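Local coordinates for fructose-bisphosphate aldolase (Slackia heliotrinireducens, PDB 4MOZ), which belongs to the DeoC/LacD family of aldolases and is built as a TIM barrel, a closed ring of parallel strands wrapped in helices, at residues I4-V9 with N26-T31; E21-N26 with Q165-G170; G35-F40 with C77-G82; N96-V101 with G135-G140; G170-L175 with G205-K210. All blocks are in the same frame, centred on the assembly; numbering follows the deposited sequence. Where two conformers were deposited one is given.

Contact 1 (I4-V9 with N26-T31); sequences ITRDQV and NYMKAT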
# COMPACT_ATOMS: atom_id res chain seq x y z
N ILE C 4 22.04 14.23 36.21
CA ILE C 4 22.63 14.89 35.06
C ILE C 4 22.05 16.30 34.94
O ILE C 4 20.95 16.57 35.44
CB ILE C 4 22.39 14.10 33.74
CG1 ILE C 4 20.89 13.86 33.52
CG2 ILE C 4 23.15 12.78 33.76
CD1 ILE C 4 20.50 13.63 32.07
N THR C 5 22.79 17.19 34.30
CA THR C 5 22.29 18.52 33.98
C THR C 5 21.84 18.54 32.52
O THR C 5 22.12 17.61 31.77
CB THR C 5 23.36 19.60 34.20
OG1 THR C 5 24.53 19.27 33.43
CG2 THR C 5 23.75 19.70 35.68
N ARG C 6 21.14 19.61 32.13
CA ARG C 6 20.68 19.77 30.75
C ARG C 6 21.82 19.66 29.75
O ARG C 6 21.70 18.96 28.74
CB ARG C 6 19.95 21.09 30.57
CG ARG C 6 18.61 21.18 31.30
CD ARG C 6 17.92 22.50 31.01
NE ARG C 6 17.46 22.60 29.62
CZ ARG C 6 16.28 22.18 29.18
NH1 ARG C 6 15.43 21.59 30.01
NH2 ARG C 6 15.96 22.32 27.90
N ASP C 7 22.94 20.33 30.05
CA ASP C 7 24.13 20.33 29.18
C ASP C 7 24.74 18.95 28.96
O ASP C 7 25.46 18.74 27.98
CB ASP C 7 25.19 21.29 29.73
CG ASP C 7 24.78 22.75 29.62
OD1 ASP C 7 23.59 23.05 29.40
OD2 ASP C 7 25.67 23.62 29.75
N GLN C 8 24.46 18.02 29.86
CA GLN C 8 24.99 16.65 29.76
C GLN C 8 24.18 15.73 28.85
O GLN C 8 24.62 14.63 28.53
CB GLN C 8 25.12 16.03 31.14
CG GLN C 8 26.27 16.57 31.96
CD GLN C 8 26.33 15.93 33.33
OE1 GLN C 8 25.57 16.29 34.22
NE2 GLN C 8 27.22 14.96 33.49
N VAL C 9 22.99 16.17 28.45
CA VAL C 9 22.15 15.43 27.51
C VAL C 9 22.77 15.53 26.11
O VAL C 9 22.93 16.62 25.57
CB VAL C 9 20.69 15.97 27.47
CG1 VAL C 9 19.87 15.24 26.42
CG2 VAL C 9 20.03 15.84 28.84
N ASN C 26 12.20 16.81 27.46
CA ASN C 26 11.59 15.48 27.48
C ASN C 26 12.53 14.39 27.99
O ASN C 26 12.11 13.46 28.69
CB ASN C 26 11.03 15.11 26.11
CG ASN C 26 9.77 15.90 25.77
OD1 ASN C 26 8.94 16.18 26.64
ND2 ASN C 26 9.63 16.27 24.50
N TYR C 27 13.81 14.51 27.64
CA TYR C 27 14.82 13.59 28.13
C TYR C 27 15.01 13.74 29.65
O TYR C 27 15.12 12.74 30.36
CB TYR C 27 16.15 13.83 27.42
CG TYR C 27 17.10 12.67 27.52
CD1 TYR C 27 17.94 12.52 28.63
CD2 TYR C 27 17.18 11.72 26.51
CE1 TYR C 27 18.82 11.45 28.73
CE2 TYR C 27 18.05 10.65 26.59
CZ TYR C 27 18.87 10.52 27.70
OH TYR C 27 19.73 9.46 27.78
N MSE C 28 15.02 14.98 30.12
CA MSE C 28 15.11 15.27 31.56
C MSE C 28 13.88 14.76 32.31
O MSE C 28 14.01 14.15 33.37
CB MSE C 28 15.31 16.77 31.82
CG MSE C 28 16.65 17.32 31.35
SE MSE C 28 18.17 16.65 32.37
CE MSE C 28 17.97 17.76 33.97
N LYS C 29 12.68 15.00 31.76
CA LYS C 29 11.45 14.51 32.37
C LYS C 29 11.45 12.98 32.44
O LYS C 29 11.24 12.40 33.51
CB LYS C 29 10.23 14.98 31.59
CG LYS C 29 9.79 16.41 31.86
CD LYS C 29 8.55 16.70 31.03
CE LYS C 29 8.29 18.19 30.88
NZ LYS C 29 7.17 18.40 29.92
N ALA C 30 11.70 12.34 31.31
CA ALA C 30 11.64 10.88 31.20
C ALA C 30 12.60 10.18 32.15
O ALA C 30 12.25 9.15 32.74
CB ALA C 30 11.90 10.43 29.78
N THR C 31 13.79 10.74 32.30
CA THR C 31 14.82 10.15 33.18
C THR C 31 14.83 10.78 34.58
O THR C 31 15.71 10.49 35.39
CB THR C 31 16.22 10.26 32.55
OG1 THR C 31 16.57 11.64 32.38
CG2 THR C 31 16.28 9.55 31.19
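Residues 4-9 turn through a short 3-10 segment beside the last turns of helix 20-30, with Arg-6 CA 7.2 Å from Met-28 CA and no hydrogen bond between the two backbones. Met-28, modelled as selenomethionine, makes the largest share of the contact. The bend at its chi2 places Met-28 SE 3.8 Å from Ile-4 CD1, and the bend at chi3 turns Met-28 CE to Ile-4 O, 3.5 Å away. The two side chains pass alongside, running in opposite senses. The second apolar pairing is made by the branches of Val-9 on Tyr-27. Val-9 CG1 stands over a face of the Tyr-27 ring, 4.3 Å from its centroid and 26° off the normal, a CH-pi contact, while Val-9 CG2 approaches Tyr-27 CD1 at 3.9 Å and also reaches Met-28 SE. Ile-4 CD1 comes to the same ring at its edge, near the ring plane. Arg-6 lays its CG against Met-28 CG, and its guanidinium group forms salt bridges to Asp-25 and Glu-21, one and two turns back along the same helix. At the helix end, Thr-31 OG1 bonds to Tyr-27 O at 2.7 Å; this carbonyl also accepts Thr-31 N from its opposite face. The whole is an N-terminal tail folded back on a helix that precedes the first barrel strand, apolar at its centre and ionic at its rim.

Contact 2 (E21-N26 with Q165-G170); sequences ETYIDN and QAHEEG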
# COMPACT_ATOMS: atom_id res chain seq x y z
N GLU C 21 15.43 22.22 22.60
CA GLU C 21 15.07 22.48 24.00
C GLU C 21 13.95 21.55 24.46
O GLU C 21 13.98 21.05 25.58
CB GLU C 21 14.70 23.95 24.23
CG GLU C 21 15.82 24.94 23.93
CD GLU C 21 17.15 24.57 24.58
OE1 GLU C 21 17.21 24.45 25.82
OE2 GLU C 21 18.15 24.41 23.84
N THR C 22 12.97 21.33 23.58
CA THR C 22 11.89 20.38 23.83
C THR C 22 12.44 18.97 24.05
O THR C 22 12.00 18.26 24.97
CB THR C 22 10.87 20.37 22.67
OG1 THR C 22 10.39 21.70 22.47
CG2 THR C 22 9.69 19.46 22.99
N TYR C 23 13.41 18.56 23.23
CA TYR C 23 14.02 17.24 23.35
C TYR C 23 14.70 17.07 24.70
O TYR C 23 14.58 16.02 25.34
CB TYR C 23 15.03 16.98 22.24
CG TYR C 23 15.76 15.66 22.39
CD1 TYR C 23 15.17 14.47 21.97
CD2 TYR C 23 17.02 15.61 22.98
CE1 TYR C 23 15.83 13.26 22.12
CE2 TYR C 23 17.68 14.39 23.14
CZ TYR C 23 17.08 13.23 22.70
OH TYR C 23 17.73 12.02 22.84
N ILE C 24 15.43 18.10 25.12
CA ILE C 24 16.11 18.08 26.40
C ILE C 24 15.08 18.07 27.53
O ILE C 24 15.19 17.26 28.45
CB ILE C 24 17.12 19.25 26.54
CG1 ILE C 24 18.20 19.15 25.46
CG2 ILE C 24 17.75 19.26 27.93
CD1 ILE C 24 18.98 20.43 25.21
N ASP C 25 14.07 18.93 27.43
CA ASP C 25 12.96 18.92 28.38
C ASP C 25 12.43 17.50 28.57
O ASP C 25 12.26 17.04 29.70
CB ASP C 25 11.81 19.82 27.90
CG ASP C 25 12.13 21.31 28.03
OD1 ASP C 25 13.14 21.68 28.66
OD2 ASP C 25 11.35 22.11 27.48
N ASN C 26 12.20 16.81 27.46
CA ASN C 26 11.59 15.48 27.48
C ASN C 26 12.53 14.39 27.99
O ASN C 26 12.11 13.46 28.69
CB ASN C 26 11.03 15.11 26.11
CG ASN C 26 9.77 15.90 25.77
OD1 ASN C 26 8.94 16.18 26.64
ND2 ASN C 26 9.63 16.27 24.50
N GLN C 165 10.69 11.07 12.71
CA GLN C 165 9.59 12.00 12.92
C GLN C 165 9.48 12.46 14.37
O GLN C 165 9.19 13.63 14.63
CB GLN C 165 8.26 11.40 12.47
CG GLN C 165 8.08 11.37 10.96
CD GLN C 165 6.76 10.74 10.54
OE1 GLN C 165 6.00 11.33 9.79
NE2 GLN C 165 6.49 9.53 11.04
N ALA C 166 9.71 11.53 15.30
CA ALA C 166 9.67 11.86 16.72
C ALA C 166 10.75 12.87 17.09
O ALA C 166 10.50 13.84 17.81
CB ALA C 166 9.81 10.60 17.56
N HIS C 167 11.96 12.64 16.58
CA HIS C 167 13.08 13.52 16.86
C HIS C 167 12.93 14.87 16.23
O HIS C 167 13.42 15.87 16.76
CB HIS C 167 14.40 12.87 16.49
CG HIS C 167 14.83 11.80 17.47
ND1 HIS C 167 15.76 10.88 17.18
CD2 HIS C 167 14.38 11.51 18.76
CE1 HIS C 167 15.92 10.06 18.23
NE2 HIS C 167 15.08 10.45 19.20
N GLU C 168 12.23 14.91 15.11
CA GLU C 168 11.85 16.16 14.46
C GLU C 168 10.98 16.99 15.41
O GLU C 168 11.01 18.22 15.37
CB GLU C 168 11.10 15.85 13.16
CG GLU C 168 10.72 17.07 12.33
CD GLU C 168 9.90 16.72 11.10
OE1 GLU C 168 9.59 15.53 10.87
OE2 GLU C 168 9.55 17.66 10.35
N GLU C 169 10.22 16.30 16.26
CA GLU C 169 9.30 16.94 17.20
C GLU C 169 9.88 17.11 18.60
O GLU C 169 9.23 17.66 19.48
CB GLU C 169 7.98 16.16 17.28
CG GLU C 169 7.10 16.27 16.05
CD GLU C 169 6.67 17.71 15.75
OE1 GLU C 169 6.50 18.51 16.70
OE2 GLU C 169 6.51 18.03 14.56
N GLY C 170 11.10 16.62 18.81
CA GLY C 170 11.74 16.68 20.13
C GLY C 170 11.19 15.67 21.13
O GLY C 170 11.29 15.87 22.34
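His-167, in the last turn of helix 152-168, meets Tyr-23 of helix 20-30 as an offset edge-to-face pair, with the centroids 5.7 Å apart and the planes at 88°. The tyrosine supplies the edge: its CE1 lies 4.1 Å from His-167 CD2. Having CG anti to the backbone N (chi1 176°) swings the Tyr-23 ring out from its helix toward the imidazole. Both imidazole nitrogens are engaged, ND1 with Asp-14 and NE2 with Asp-207, which should fix the rotation of the ring; the Tyr-23 hydroxyl also bonds to Asp-207. Farther along, the Glu-169 carboxylate pairs with Arg-132 in a salt bridge, and only the Glu-169 carbonyl oxygen comes near, 4.0 Å from Thr-22 CG2. Gly-170 then ends the helix in a Schellman motif, at positive phi, and brings the backbones together, its CA 4.0 Å from Tyr-23 CA. The Gly-170 carbonyl oxygen is gripped by Asn-26 ND2 at 2.8 Å in a nearly straight bond (164°). That oxygen lies in the amide plane of Asn-26, although the donor stands above the carbonyl plane of Gly-170. Tyr-23 CA adds a CA-H...O contact to the same atom. The buried contact packs on strands 138-145 and 172-177, through Asn-26 on Val-139 and Tyr-23 on Ile-172, while Arg-89 of the second subunit packs on both aromatic rings.

Contact 3 (G35-F40 with C77-G82); sequences GRLMLF and CGVMAG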
# COMPACT_ATOMS: atom_id res chain seq x y z
N GLY C 35 19.30 10.60 33.83
CA GLY C 35 19.87 9.88 32.69
C GLY C 35 19.49 8.41 32.69
O GLY C 35 19.91 7.66 31.81
N ARG C 36 18.70 8.00 33.67
CA ARG C 36 18.25 6.61 33.80
C ARG C 36 16.74 6.53 33.55
O ARG C 36 15.99 7.40 33.99
CB ARG C 36 18.57 6.07 35.19
CG ARG C 36 20.05 5.97 35.53
CD ARG C 36 20.55 4.53 35.50
NE ARG C 36 21.89 4.42 36.06
CZ ARG C 36 22.17 4.15 37.33
NH1 ARG C 36 21.20 3.93 38.22
NH2 ARG C 36 23.44 4.08 37.72
N LEU C 37 16.30 5.49 32.86
CA LEU C 37 14.88 5.37 32.53
C LEU C 37 14.17 4.29 33.34
O LEU C 37 14.44 3.10 33.18
CB LEU C 37 14.68 5.12 31.03
CG LEU C 37 13.22 5.04 30.54
CD1 LEU C 37 12.51 6.37 30.68
CD2 LEU C 37 13.14 4.54 29.11
N MSE C 38 13.26 4.74 34.20
CA MSE C 38 12.34 3.84 34.89
C MSE C 38 11.02 3.88 34.13
O MSE C 38 10.28 4.87 34.20
CB MSE C 38 12.14 4.27 36.35
CG MSE C 38 11.41 3.26 37.23
SE MSE C 38 9.53 3.00 36.74
CE MSE C 38 8.94 1.98 38.30
N LEU C 39 10.74 2.82 33.38
CA LEU C 39 9.55 2.76 32.53
C LEU C 39 8.47 1.86 33.13
O LEU C 39 8.71 0.67 33.39
CB LEU C 39 9.92 2.29 31.11
CG LEU C 39 8.80 2.24 30.06
CD1 LEU C 39 9.33 2.62 28.68
CD2 LEU C 39 8.10 0.89 30.01
N PHE C 40 7.30 2.43 33.36
CA PHE C 40 6.13 1.68 33.81
C PHE C 40 5.29 1.30 32.59
O PHE C 40 4.64 2.15 31.96
CB PHE C 40 5.35 2.51 34.84
CG PHE C 40 4.09 1.85 35.35
CD1 PHE C 40 4.01 0.47 35.55
CD2 PHE C 40 2.98 2.63 35.66
CE1 PHE C 40 2.85 -0.12 36.02
CE2 PHE C 40 1.81 2.04 36.14
CZ PHE C 40 1.75 0.67 36.32
N CYS C 77 7.67 6.93 39.05
CA CYS C 77 8.03 6.34 37.77
C CYS C 77 8.69 7.40 36.89
O CYS C 77 8.50 8.59 37.12
CB CYS C 77 6.79 5.79 37.05
SG CYS C 77 5.69 4.74 38.04
N GLY C 78 9.46 6.96 35.89
CA GLY C 78 10.04 7.87 34.91
C GLY C 78 8.98 8.21 33.88
O GLY C 78 8.56 9.36 33.78
N VAL C 79 8.56 7.19 33.13
CA VAL C 79 7.47 7.32 32.17
C VAL C 79 6.41 6.23 32.34
O VAL C 79 6.72 5.11 32.78
CB VAL C 79 7.95 7.31 30.69
CG1 VAL C 79 8.88 8.48 30.40
CG2 VAL C 79 8.59 5.99 30.32
N MSE C 80 5.17 6.57 32.02
CA MSE C 80 4.13 5.57 31.88
C MSE C 80 3.91 5.35 30.40
O MSE C 80 3.56 6.29 29.67
CB MSE C 80 2.83 6.03 32.54
CG MSE C 80 1.71 5.02 32.39
SE MSE C 80 0.02 5.75 32.98
CE MSE C 80 -1.14 4.25 32.54
N ALA C 81 4.12 4.12 29.95
CA ALA C 81 3.95 3.76 28.54
C ALA C 81 2.62 3.07 28.31
O ALA C 81 2.32 2.05 28.94
CB ALA C 81 5.10 2.88 28.07
N GLY C 82 1.82 3.63 27.41
CA GLY C 82 0.52 3.05 27.05
C GLY C 82 0.03 3.49 25.68
O GLY C 82 0.58 4.43 25.09
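Leu-39 and Val-79 form the apolar centre: Val-79 CG2 rests against Leu-39 CG and CD1, 3.8 Å from Leu-39 CG. Chi1 of Val-79, -61°, is what turns CG2 toward the partner strand, wedged between its own backbone N and carbonyl carbon. Leu-37 CD1, also from strand 37-41, reaches the same methyl, its side chain running at about a right angle to the valine, and Leu-39 CD2 spreads to Ala-81 CB at 4.1 Å. All four lie on the face that looks into the barrel, where Leu-39 and Ala-81 also touch Leu-100. The other face carries sulfur, selenium and an aromatic ring. Met-38 SE (selenomethionine) rests 3.9 Å from Cys-77 CB. Cys-77 SG touches Phe-40 CB at 3.9 Å and, separately, makes an oblique sulfur-aromatic contact with the Phe-40 ring, 5.0 Å from SG to the centroid. Met-80, extended from the backbone, runs outward onto helix 66-74, and Met-38 packs on helix 278-294. Cys-77 and Met-80 each have two conformers, so their contacts hold for one of them and are less certain. Between the two faces runs the seam of backbone bonds. Phe-40 N bonds to Val-79 O at 2.8 Å, and Ala-81 N answers to Phe-40 O at 2.9 Å. Met-38 O accepts Val-79 N at 3.1 Å and, weakly, Gly-78 N. At the periphery Gly-78 O is held by the amide of Asn-98. The strands run parallel and their short axes diverge by 40°, as in the twisted parallel pairing of a TIM barrel, here of its first and second strands.

Contact 4 (N96-V101 with G135-G140); sequences NVNYLV and GVNVVG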
# COMPACT_ATOMS: atom_id res chain seq x y z
N ASN C 96 -0.16 14.95 35.71
CA ASN C 96 1.23 15.00 36.19
C ASN C 96 1.95 13.67 36.06
O ASN C 96 2.48 13.14 37.04
CB ASN C 96 1.28 15.50 37.64
CG ASN C 96 0.48 16.76 37.85
OD1 ASN C 96 -0.31 16.85 38.79
ND2 ASN C 96 0.66 17.74 36.96
N VAL C 97 1.93 13.13 34.86
CA VAL C 97 2.63 11.89 34.54
C VAL C 97 3.34 12.15 33.21
O VAL C 97 2.81 12.85 32.34
CB VAL C 97 1.64 10.71 34.38
CG1 VAL C 97 2.37 9.43 34.00
CG2 VAL C 97 0.84 10.48 35.65
N ASN C 98 4.56 11.63 33.08
CA ASN C 98 5.26 11.67 31.81
C ASN C 98 4.78 10.50 30.97
O ASN C 98 5.10 9.34 31.26
CB ASN C 98 6.78 11.61 32.01
CG ASN C 98 7.31 12.73 32.89
OD1 ASN C 98 6.94 13.89 32.73
ND2 ASN C 98 8.20 12.38 33.81
N TYR C 99 4.00 10.79 29.93
CA TYR C 99 3.42 9.75 29.07
C TYR C 99 4.30 9.40 27.88
O TYR C 99 4.81 10.29 27.18
CB TYR C 99 2.02 10.14 28.60
CG TYR C 99 0.99 10.18 29.72
CD1 TYR C 99 0.48 8.99 30.25
CD2 TYR C 99 0.54 11.40 30.24
CE1 TYR C 99 -0.45 9.03 31.28
CE2 TYR C 99 -0.39 11.44 31.26
CZ TYR C 99 -0.89 10.25 31.78
OH TYR C 99 -1.81 10.29 32.80
N LEU C 100 4.48 8.10 27.67
CA LEU C 100 5.11 7.57 26.48
C LEU C 100 4.04 6.82 25.70
O LEU C 100 3.50 5.81 26.18
CB LEU C 100 6.25 6.63 26.85
CG LEU C 100 7.18 6.20 25.71
CD1 LEU C 100 8.43 7.05 25.70
CD2 LEU C 100 7.55 4.73 25.87
N VAL C 101 3.71 7.31 24.51
CA VAL C 101 2.67 6.70 23.69
C VAL C 101 3.20 5.51 22.89
O VAL C 101 4.07 5.65 22.02
CB VAL C 101 1.99 7.72 22.75
CG1 VAL C 101 0.89 7.06 21.93
CG2 VAL C 101 1.41 8.88 23.57
N GLY C 135 -2.81 19.49 25.68
CA GLY C 135 -2.43 19.54 27.09
C GLY C 135 -1.89 18.27 27.73
O GLY C 135 -1.60 18.27 28.92
N VAL C 136 -1.76 17.19 26.96
CA VAL C 136 -1.26 15.94 27.54
C VAL C 136 0.27 15.91 27.53
O VAL C 136 0.90 16.21 26.51
CB VAL C 136 -1.85 14.69 26.85
CG1 VAL C 136 -1.37 13.42 27.53
CG2 VAL C 136 -3.36 14.75 26.88
N ASN C 137 0.85 15.56 28.67
CA ASN C 137 2.30 15.57 28.86
C ASN C 137 3.01 14.38 28.19
O ASN C 137 3.57 13.50 28.86
CB ASN C 137 2.65 15.66 30.36
CG ASN C 137 4.14 15.80 30.61
OD1 ASN C 137 4.85 16.51 29.89
ND2 ASN C 137 4.62 15.13 31.65
N VAL C 138 2.97 14.36 26.86
CA VAL C 138 3.62 13.31 26.09
C VAL C 138 5.09 13.65 25.95
O VAL C 138 5.44 14.70 25.40
CB VAL C 138 2.98 13.14 24.69
CG1 VAL C 138 3.72 12.06 23.88
CG2 VAL C 138 1.50 12.79 24.81
N VAL C 139 5.95 12.78 26.46
CA VAL C 139 7.39 13.02 26.42
C VAL C 139 8.07 12.18 25.34
O VAL C 139 9.17 12.50 24.90
CB VAL C 139 8.05 12.81 27.80
CG1 VAL C 139 7.44 13.76 28.83
CG2 VAL C 139 7.94 11.37 28.27
N GLY C 140 7.41 11.11 24.90
CA GLY C 140 7.99 10.25 23.90
C GLY C 140 7.07 9.21 23.31
O GLY C 140 5.87 9.16 23.61
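Asn-137 and Asn-98 make the polar side-chain contact; they run alongside each other in the same sense, with their amide planes 67° apart. With CG of Asn-137 anti to the backbone N (chi1 -175°), its ND2 reaches across to two acceptors, Asn-98 OD1 at 2.8 Å and Val-97 O at 3.0 Å; the donor stands above the carbonyl plane of Val-97. The other end of the same amide, Asn-137 OD1, is taken up by Lys-29. Backbone bonds join the strands in parallel: Tyr-99 N to Asn-137 O at 2.9 Å, Val-139 N to Tyr-99 O at 2.8 Å, and Val-101 N to Gly-140 O at 3.0 Å. The register slips by one residue between Tyr-99 and Leu-100, a beta bulge. The two strands belong to a beta-alpha-beta unit of the TIM barrel, crossing over through helix 125-132. Among apolar groups, Tyr-99 CD2 meets Val-136 CG1 at 3.9 Å with the side chains at about a right angle. Val-101 CG2 touches Val-138 CG1, also at 3.9 Å, on the side covered by helices 84-90 and 125-132. Toward the barrel interior Leu-100 CD1 lies against the Gly-140 backbone, 3.5 Å from Gly-140 C. Val-139 straddles Asn-98 CB with both methyls and packs onward against Val-79 and helix 20-30.

Contact 5 (G170-L175 with G205-K210); sequences GLIVVL and GADFVK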
# COMPACT_ATOMS: atom_id res chain seq x y z
N GLY C 170 11.10 16.62 18.81
CA GLY C 170 11.74 16.68 20.13
C GLY C 170 11.19 15.67 21.13
O GLY C 170 11.29 15.87 22.34
N LEU C 171 10.62 14.58 20.62
CA LEU C 171 10.14 13.49 21.45
C LEU C 171 11.22 12.42 21.56
O LEU C 171 11.95 12.17 20.60
CB LEU C 171 8.87 12.87 20.86
CG LEU C 171 7.62 13.74 20.80
CD1 LEU C 171 6.60 13.13 19.86
CD2 LEU C 171 7.02 13.95 22.19
N ILE C 172 11.32 11.78 22.72
CA ILE C 172 12.24 10.66 22.86
C ILE C 172 11.60 9.40 22.27
O ILE C 172 10.39 9.34 22.06
CB ILE C 172 12.70 10.43 24.33
CG1 ILE C 172 11.56 9.87 25.19
CG2 ILE C 172 13.27 11.72 24.92
CD1 ILE C 172 12.05 9.04 26.36
N VAL C 173 12.43 8.39 21.97
CA VAL C 173 11.94 7.15 21.39
C VAL C 173 12.50 5.93 22.10
O VAL C 173 13.71 5.76 22.21
CB VAL C 173 12.25 7.05 19.88
CG1 VAL C 173 11.66 5.77 19.30
CG2 VAL C 173 11.72 8.26 19.14
N VAL C 174 11.59 5.07 22.57
CA VAL C 174 11.95 3.78 23.14
C VAL C 174 11.48 2.69 22.18
O VAL C 174 10.30 2.62 21.83
CB VAL C 174 11.29 3.56 24.53
CG1 VAL C 174 11.73 2.23 25.13
CG2 VAL C 174 11.61 4.71 25.48
N LEU C 175 12.41 1.83 21.76
CA LEU C 175 12.05 0.69 20.94
C LEU C 175 12.11 -0.59 21.77
O LEU C 175 13.11 -0.87 22.42
CB LEU C 175 12.98 0.58 19.73
CG LEU C 175 12.95 1.71 18.70
CD1 LEU C 175 13.97 1.45 17.60
CD2 LEU C 175 11.56 1.90 18.10
N GLY C 205 18.16 4.71 15.44
CA GLY C 205 18.32 6.01 16.09
C GLY C 205 17.55 6.20 17.38
O GLY C 205 17.32 7.34 17.80
N ALA C 206 17.16 5.09 18.01
CA ALA C 206 16.41 5.14 19.27
C ALA C 206 17.21 5.79 20.40
O ALA C 206 18.44 5.72 20.43
CB ALA C 206 15.96 3.75 19.67
N ASP C 207 16.50 6.42 21.32
CA ASP C 207 17.10 6.93 22.54
C ASP C 207 17.32 5.82 23.56
O ASP C 207 18.32 5.81 24.28
CB ASP C 207 16.23 8.03 23.13
CG ASP C 207 16.08 9.20 22.20
OD1 ASP C 207 17.12 9.81 21.84
OD2 ASP C 207 14.94 9.49 21.78
N PHE C 208 16.36 4.89 23.62
CA PHE C 208 16.43 3.73 24.50
C PHE C 208 15.96 2.48 23.77
O PHE C 208 15.13 2.56 22.86
CB PHE C 208 15.58 3.95 25.76
CG PHE C 208 16.09 5.05 26.65
CD1 PHE C 208 17.10 4.81 27.57
CD2 PHE C 208 15.56 6.34 26.56
CE1 PHE C 208 17.57 5.83 28.39
CE2 PHE C 208 16.02 7.36 27.37
CZ PHE C 208 17.03 7.10 28.29
N VAL C 209 16.49 1.34 24.18
CA VAL C 209 16.08 0.05 23.65
C VAL C 209 15.71 -0.89 24.79
O VAL C 209 16.49 -1.06 25.74
CB VAL C 209 17.14 -0.59 22.72
CG1 VAL C 209 18.51 -0.68 23.39
CG2 VAL C 209 16.69 -1.96 22.22
N LYS C 210 14.52 -1.48 24.71
CA LYS C 210 14.08 -2.47 25.68
C LYS C 210 14.25 -3.87 25.11
O LYS C 210 13.70 -4.18 24.06
CB LYS C 210 12.63 -2.18 26.11
CG LYS C 210 11.81 -3.35 26.65
CD LYS C 210 12.41 -4.05 27.86
CE LYS C 210 11.44 -5.11 28.38
NZ LYS C 210 12.09 -6.42 28.66
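Asp-207 OD2 accepts the backbone N of Val-173 at 2.7 Å through its anti lone pair, so a carboxylate, in place of a backbone carbonyl, receives this strand N-H. Chi1 of Asp-207, -62°, sets CG beside its own backbone N, and from there OD2 also lies close to Ile-172 CA. Besides its bond to Tyr-23, OD1 forms a salt bridge with Arg-89 of the second subunit; the surrounding donors probably stabilise the charged form. In return Val-173 O takes two donors in its carbonyl plane, Asp-207 N at 3.0 Å and Phe-208 N at 3.1 Å. Regular parallel bonding follows: Leu-175 N to Phe-208 O, then Lys-210 N to Leu-175 O at 2.8 Å. Strands 172-177 and 208-210 are joined by helix 191-204 as a beta-alpha-beta crossover, the fifth and sixth strands of the TIM barrel. On the face shared by Val-174 and Phe-208 the two side chains cross obliquely, Val-174 CG2 touching Phe-208 CB at 4.1 Å. Ile-172 CD1 reaches the ring only loosely, 4.4 Å from Phe-208 CE2. On the other face Leu-175 extends beyond CG (chi2 178°), placing Leu-175 CD1 3.7 Å from Ala-206 CB. Val-209 turns CG2 over Leu-175 O, and the Lys-210 chain bends toward Tyr-178 and Ala-241.

Overall arrangement
Contacts 3, 4 and 5 are buried strand pairings within one closed barrel, whereas contact 1 is partly buried and closes the N-terminal tail over helix 20-30. Contact 2 lies between these, a buried junction of that helix with the end of helix 152-168. Backbone hydrogen bonds dominate the barrel contacts; contact 1 relies on apolar packing, and contact 2 on one amide bond and an aromatic pair. Contacts 3 and 4 meet through neighbouring strands 79-82 and 99-102, contacts 4 and 5 through 138-145 and 172-177. Helix 20-30 serves contacts 1 and 2, and Gly-170 links contact 2 to contact 5, both of which touch the second subunit.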